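Local atomic coordinates of succinoglycan biosynthesis protein (Bacillus cereus ATCC 14579, PDB entry 2QGM), a protein that is of unproven function but belongs to the erythromycin esterase-like family and may take part in succinoglycan biosynthesis. Residues G85-F90 and I436-S442; S341-E345 and N375-G379. One frame throughout, in Å; residues are numbered along the deposited sequence.

Contact 1: G85-F90 and I436-S442; sequences GSSEIF and IRKTSPS
Glu88, in the first turn of helix 87-104, grips Ser440 with both oxygens of its carboxylate. Its CB starts toward the 436-442 segment and lies 4.0 Å from CD1 of Ile436. CG then leaves anti to the carbonyl carbon (chi1 -58°), and a bend at the next bond (chi2 84°) swings the carboxylate over to Ser440. CD sits 3.5 Å from both N and OG of that serine. At the tip, OE1 accepts the backbone N-H of Ser440 at 2.8 Å, with an N-H...O angle of 155°. OE2 accepts the Ser440 hydroxyl, OG, at 2.8 Å. Both donors come in on the syn side, the hydroxyl more tilted from the carboxylate plane than the N-H. Two bonds to one residue fix the rotation of the carboxylate.

The backbones also meet, in a single bridge between Ser86 and Pro441. Ser87 N donates to Ser440 O at 2.7 Å, and Ser442 N donates to Gly85 O. The mixed sheet of this erythromycin esterase-like fold places strand 432-439 two positions from strand 76-79, with 336-344 between them. The chain leaving 432-439 runs past the start of helix 87-104, which follows strand 76-79.

Apolar atoms pack beside this polar grip. CD1 of Ile436 and CG2 of Thr439 both reach CG1 of Ile89, the latter at 4.1 Å. Farther along, CB of Ser442 touches the edge of the Phe90 ring, near its plane. One water joins Ser86 OG and Thr439 OG1. These hydroxyls also bond to Thr83 and Thr343, respectively, while Ser87 OG turns to Glu144 of helix 143-157.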
loop_
_atom_site.group_PDB
_atom_site.type_symbol
_atom_site.label_atom_id
_atom_site.label_comp_id
_atom_site.label_asym_id
_atom_site.label_seq_id
_atom_site.Cartn_x
_atom_site.Cartn_y
_atom_site.Cartn_z
ATOM N N GLY A 85 11.930 -4.690 0.566
ATOM C CA GLY A 85 13.286 -4.382 0.146
ATOM C C GLY A 85 13.830 -5.104 -1.074
ATOM O O GLY A 85 15.032 -5.363 -1.150
ATOM N N SER A 86 12.959 -5.427 -2.025
ATOM C CA SER A 86 13.372 -6.105 -3.253
ATOM C C SER A 86 13.398 -5.104 -4.406
ATOM O O SER A 86 12.364 -4.578 -4.801
ATOM C CB SER A 86 12.403 -7.245 -3.578
ATOM O OG SER A 86 12.438 -8.235 -2.561
ATOM N N SER A 87 14.582 -4.848 -4.954
ATOM C CA SER A 87 14.715 -3.881 -6.045
ATOM C C SER A 87 13.759 -4.100 -7.211
ATOM O O SER A 87 12.989 -3.204 -7.567
ATOM C CB SER A 87 16.150 -3.854 -6.581
ATOM O OG SER A 87 16.273 -2.929 -7.647
ATOM N N GLU A 88 13.813 -5.285 -7.811
ATOM C CA GLU A 88 12.965 -5.601 -8.958
ATOM C C GLU A 88 11.477 -5.539 -8.671
ATOM O O GLU A 88 10.689 -5.282 -9.578
ATOM C CB GLU A 88 13.318 -6.981 -9.515
ATOM C CG GLU A 88 14.770 -7.129 -9.934
ATOM C CD GLU A 88 15.688 -7.475 -8.775
ATOM O OE1 GLU A 88 15.225 -7.464 -7.613
ATOM O OE2 GLU A 88 16.879 -7.765 -9.029
ATOM N N ILE A 89 11.082 -5.795 -7.426
ATOM C CA ILE A 89 9.664 -5.707 -7.101
ATOM C C ILE A 89 9.229 -4.234 -7.130
ATOM O O ILE A 89 8.216 -3.905 -7.736
ATOM C CB ILE A 89 9.355 -6.351 -5.738
ATOM C CG1 ILE A 89 9.617 -7.857 -5.834
ATOM C CG2 ILE A 89 7.900 -6.091 -5.345
ATOM C CD1 ILE A 89 9.243 -8.653 -4.598
ATOM N N PHE A 90 9.999 -3.349 -6.497
ATOM C CA PHE A 90 9.656 -1.929 -6.515
ATOM C C PHE A 90 9.627 -1.393 -7.954
ATOM O O PHE A 90 8.703 -0.671 -8.340
ATOM C CB PHE A 90 10.656 -1.084 -5.708
ATOM C CG PHE A 90 10.563 -1.271 -4.215
ATOM C CD1 PHE A 90 9.340 -1.519 -3.601
ATOM C CD2 PHE A 90 11.698 -1.150 -3.417
ATOM C CE1 PHE A 90 9.248 -1.644 -2.217
ATOM C CE2 PHE A 90 11.618 -1.272 -2.031
ATOM C CZ PHE A 90 10.387 -1.520 -1.430
ATOM N N ILE A 436 8.415 -12.788 -9.740
ATOM C CA ILE A 436 9.767 -12.426 -10.159
ATOM C C ILE A 436 10.643 -13.455 -9.451
ATOM O O ILE A 436 10.915 -13.337 -8.257
ATOM C CB ILE A 436 10.184 -11.004 -9.694
ATOM C CG1 ILE A 436 9.247 -9.957 -10.296
ATOM C CG2 ILE A 436 11.638 -10.733 -10.112
ATOM C CD1 ILE A 436 9.607 -8.518 -9.950
ATOM N N ARG A 437 11.071 -14.478 -10.182
ATOM C CA ARG A 437 11.873 -15.544 -9.587
ATOM C C ARG A 437 13.034 -15.054 -8.724
ATOM O O ARG A 437 13.076 -15.316 -7.523
ATOM C CB ARG A 437 12.412 -16.468 -10.679
ATOM C CG ARG A 437 13.124 -17.694 -10.147
ATOM C CD ARG A 437 13.811 -18.435 -11.277
ATOM N NE ARG A 437 12.861 -18.936 -12.265
ATOM C CZ ARG A 437 13.202 -19.336 -13.485
ATOM N NH1 ARG A 437 14.471 -19.285 -13.865
ATOM N NH2 ARG A 437 12.278 -19.799 -14.317
ATOM N N LYS A 438 13.983 -14.357 -9.334
ATOM C CA LYS A 438 15.131 -13.864 -8.585
ATOM C C LYS A 438 15.068 -12.370 -8.321
ATOM O O LYS A 438 14.813 -11.567 -9.224
ATOM C CB LYS A 438 16.442 -14.200 -9.314
ATOM C CG LYS A 438 16.761 -15.687 -9.388
ATOM C CD LYS A 438 18.149 -15.947 -9.977
ATOM C CE LYS A 438 18.470 -17.439 -10.011
ATOM N NZ LYS A 438 19.871 -17.708 -10.469
ATOM N N THR A 439 15.288 -11.999 -7.066
ATOM C CA THR A 439 15.278 -10.596 -6.683
ATOM C C THR A 439 16.535 -10.227 -5.899
ATOM O O THR A 439 17.264 -11.100 -5.422
ATOM C CB THR A 439 14.010 -10.259 -5.867
ATOM O OG1 THR A 439 13.792 -11.263 -4.871
ATOM C CG2 THR A 439 12.798 -10.203 -6.791
ATOM N N SER A 440 16.796 -8.931 -5.792
ATOM C CA SER A 440 17.973 -8.440 -5.088
ATOM C C SER A 440 17.603 -7.232 -4.233
ATOM O O SER A 440 16.503 -6.700 -4.348
ATOM C CB SER A 440 19.075 -8.070 -6.097
ATOM O OG SER A 440 18.652 -7.050 -6.990
ATOM N N PRO A 441 18.521 -6.783 -3.360
ATOM C CA PRO A 441 18.260 -5.633 -2.488
ATOM C C PRO A 441 17.980 -4.289 -3.156
ATOM O O PRO A 441 18.613 -3.909 -4.145
ATOM C CB PRO A 441 19.512 -5.566 -1.613
ATOM C CG PRO A 441 19.958 -6.996 -1.544
ATOM C CD PRO A 441 19.785 -7.439 -2.985
ATOM N N SER A 442 17.019 -3.573 -2.587
ATOM C CA SER A 442 16.662 -2.243 -3.056
ATOM C C SER A 442 17.848 -1.333 -2.736
ATOM O O SER A 442 18.670 -1.657 -1.877
ATOM C CB SER A 442 15.422 -1.753 -2.314
ATOM O OG SER A 442 15.595 -1.903 -0.919
HETATM O O HOH W 1 14.556 -9.766 -2.428
#

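Contact 2: S341-E345 and N375-G379; sequences STTTE and NYTLG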
loop_
_atom_site.group_PDB
_atom_site.type_symbol
_atom_site.label_atom_id
_atom_site.label_comp_id
_atom_site.label_asym_id
_atom_site.label_seq_id
_atom_site.Cartn_x
_atom_site.Cartn_y
_atom_site.Cartn_z
ATOM N N SER A 341 2.352 -9.929 -4.856
ATOM C CA SER A 341 3.733 -10.024 -5.316
ATOM C C SER A 341 4.403 -11.283 -4.786
ATOM O O SER A 341 4.347 -11.564 -3.588
ATOM C CB SER A 341 4.525 -8.805 -4.837
ATOM O OG SER A 341 5.925 -9.023 -4.926
ATOM N N THR A 342 5.033 -12.041 -5.679
ATOM C CA THR A 342 5.729 -13.251 -5.273
ATOM C C THR A 342 7.135 -13.310 -5.857
ATOM O O THR A 342 7.389 -12.832 -6.962
ATOM C CB THR A 342 4.961 -14.549 -5.698
ATOM O OG1 THR A 342 4.702 -14.538 -7.108
ATOM C CG2 THR A 342 3.639 -14.661 -4.952
ATOM N N THR A 343 8.054 -13.864 -5.076
ATOM C CA THR A 343 9.428 -14.029 -5.513
ATOM C C THR A 343 9.928 -15.343 -4.935
ATOM O O THR A 343 9.396 -15.830 -3.943
ATOM C CB THR A 343 10.328 -12.858 -5.061
ATOM O OG1 THR A 343 11.634 -13.028 -5.621
ATOM C CG2 THR A 343 10.428 -12.804 -3.543
ATOM N N THR A 344 10.945 -15.919 -5.562
ATOM C CA THR A 344 11.472 -17.201 -5.104
ATOM C C THR A 344 12.733 -17.146 -4.249
ATOM O O THR A 344 12.764 -17.690 -3.147
ATOM C CB THR A 344 11.743 -18.126 -6.308
ATOM O OG1 THR A 344 10.512 -18.370 -7.002
ATOM C CG2 THR A 344 12.328 -19.453 -5.844
ATOM N N GLU A 345 13.764 -16.487 -4.756
ATOM C CA GLU A 345 15.037 -16.420 -4.050
ATOM C C GLU A 345 15.773 -15.097 -4.241
ATOM O O GLU A 345 15.450 -14.309 -5.129
ATOM C CB GLU A 345 15.927 -17.572 -4.530
ATOM C CG GLU A 345 16.029 -17.653 -6.058
ATOM C CD GLU A 345 16.922 -18.788 -6.534
ATOM O OE1 GLU A 345 18.143 -18.743 -6.262
ATOM O OE2 GLU A 345 16.404 -19.717 -7.190
ATOM N N ASN A 375 5.802 -20.131 -3.531
ATOM C CA ASN A 375 6.969 -19.435 -4.060
ATOM C C ASN A 375 7.985 -20.305 -4.777
ATOM O O ASN A 375 8.459 -19.954 -5.856
ATOM C CB ASN A 375 7.647 -18.669 -2.931
ATOM C CG ASN A 375 6.742 -17.614 -2.335
ATOM O OD1 ASN A 375 6.725 -16.465 -2.781
ATOM N ND2 ASN A 375 5.963 -18.005 -1.337
ATOM N N TYR A 376 8.335 -21.439 -4.189
ATOM C CA TYR A 376 9.306 -22.289 -4.845
ATOM C C TYR A 376 8.729 -23.013 -6.046
ATOM O O TYR A 376 9.446 -23.291 -7.004
ATOM C CB TYR A 376 9.938 -23.239 -3.827
ATOM C CG TYR A 376 11.195 -22.617 -3.259
ATOM C CD1 TYR A 376 12.401 -22.704 -3.952
ATOM C CD2 TYR A 376 11.158 -21.837 -2.104
ATOM C CE1 TYR A 376 13.536 -22.023 -3.522
ATOM C CE2 TYR A 376 12.288 -21.149 -1.662
ATOM C CZ TYR A 376 13.473 -21.245 -2.380
ATOM O OH TYR A 376 14.582 -20.535 -1.986
ATOM N N THR A 377 7.431 -23.291 -6.011
ATOM C CA THR A 377 6.785 -23.952 -7.140
ATOM C C THR A 377 6.748 -22.959 -8.302
ATOM O O THR A 377 6.956 -23.325 -9.457
ATOM C CB THR A 377 5.339 -24.390 -6.800
ATOM O OG1 THR A 377 5.362 -25.364 -5.747
ATOM C CG2 THR A 377 4.667 -24.999 -8.022
ATOM N N LEU A 378 6.495 -21.693 -7.986
ATOM C CA LEU A 378 6.447 -20.654 -9.009
ATOM C C LEU A 378 7.822 -20.487 -9.649
ATOM O O LEU A 378 7.934 -20.157 -10.834
ATOM C CB LEU A 378 5.994 -19.324 -8.397
ATOM C CG LEU A 378 4.519 -19.198 -7.996
ATOM C CD1 LEU A 378 4.303 -17.879 -7.241
ATOM C CD2 LEU A 378 3.641 -19.251 -9.240
ATOM N N GLY A 379 8.867 -20.721 -8.856
ATOM C CA GLY A 379 10.226 -20.592 -9.352
ATOM C C GLY A 379 10.577 -21.668 -10.362
ATOM O O GLY A 379 11.499 -21.499 -11.160
#
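Thr344 gives a hydrogen bond to the helix backbone at Asn375. Its hydroxyl, OG1, donates to the backbone O of Asn375 at 2.8 Å, coming from above the carbonyl plane. The helical N-H of Gly379 reaches the same oxygen from the opposite face, so two donors share one helix carbonyl. The fit is close here, since Thr344 OG1 lies 3.2 Å from CA of Gly379, where the lack of a side chain leaves room for the hydroxyl.

A CH-pi contact comes next. The Thr344 methyl, CG2, stands anti to the backbone N while OG1 points at the helix, and it rests over one face of the Tyr376 ring. It is 3.9 Å from the ring centroid and 22° off the ring normal. The phenol end of Tyr376 extends to the bend at Glu345, with OH 4.1 Å from Glu345 CB.

Van der Waals packing completes the set. CD1 of Leu378 touches Thr342 at OG1, 3.4 Å away, and at CB, and the two side chains cross at about a right angle. Thr342 OG1 has its polar partner in ND1 of His435, on neighbouring strand 432-439.

Strand 341-344 and helix 375-379 cross at -72°, their axes 6.9 Å apart at closest approach. A short helix thus crosses steeply near the C-terminal end of a strand inside the mixed sheet of the erythromycin esterase-like fold.

How the contacts relate
After helices 37-48 and 65-71 the chain forms strand 76-79 and then the start of helix 87-104, one half of contact 1. It then runs through the mostly helical middle of the protein to strand 336-344. After the hairpin of 346-350 and 363-366, helix 374-380 returns to that strand and closes the short loop of contact 2. Only then does the end of strand 432-439, with the loop after it, reach helix 87-104 and close the long loop of contact 1, which encloses contact 2 entirely. Strands 336-344 and 432-439 are sheet neighbours, and Thr343 joins the contacts: its OG1 probably hydrogen-bonds to Ile436 O, 2.7 Å away.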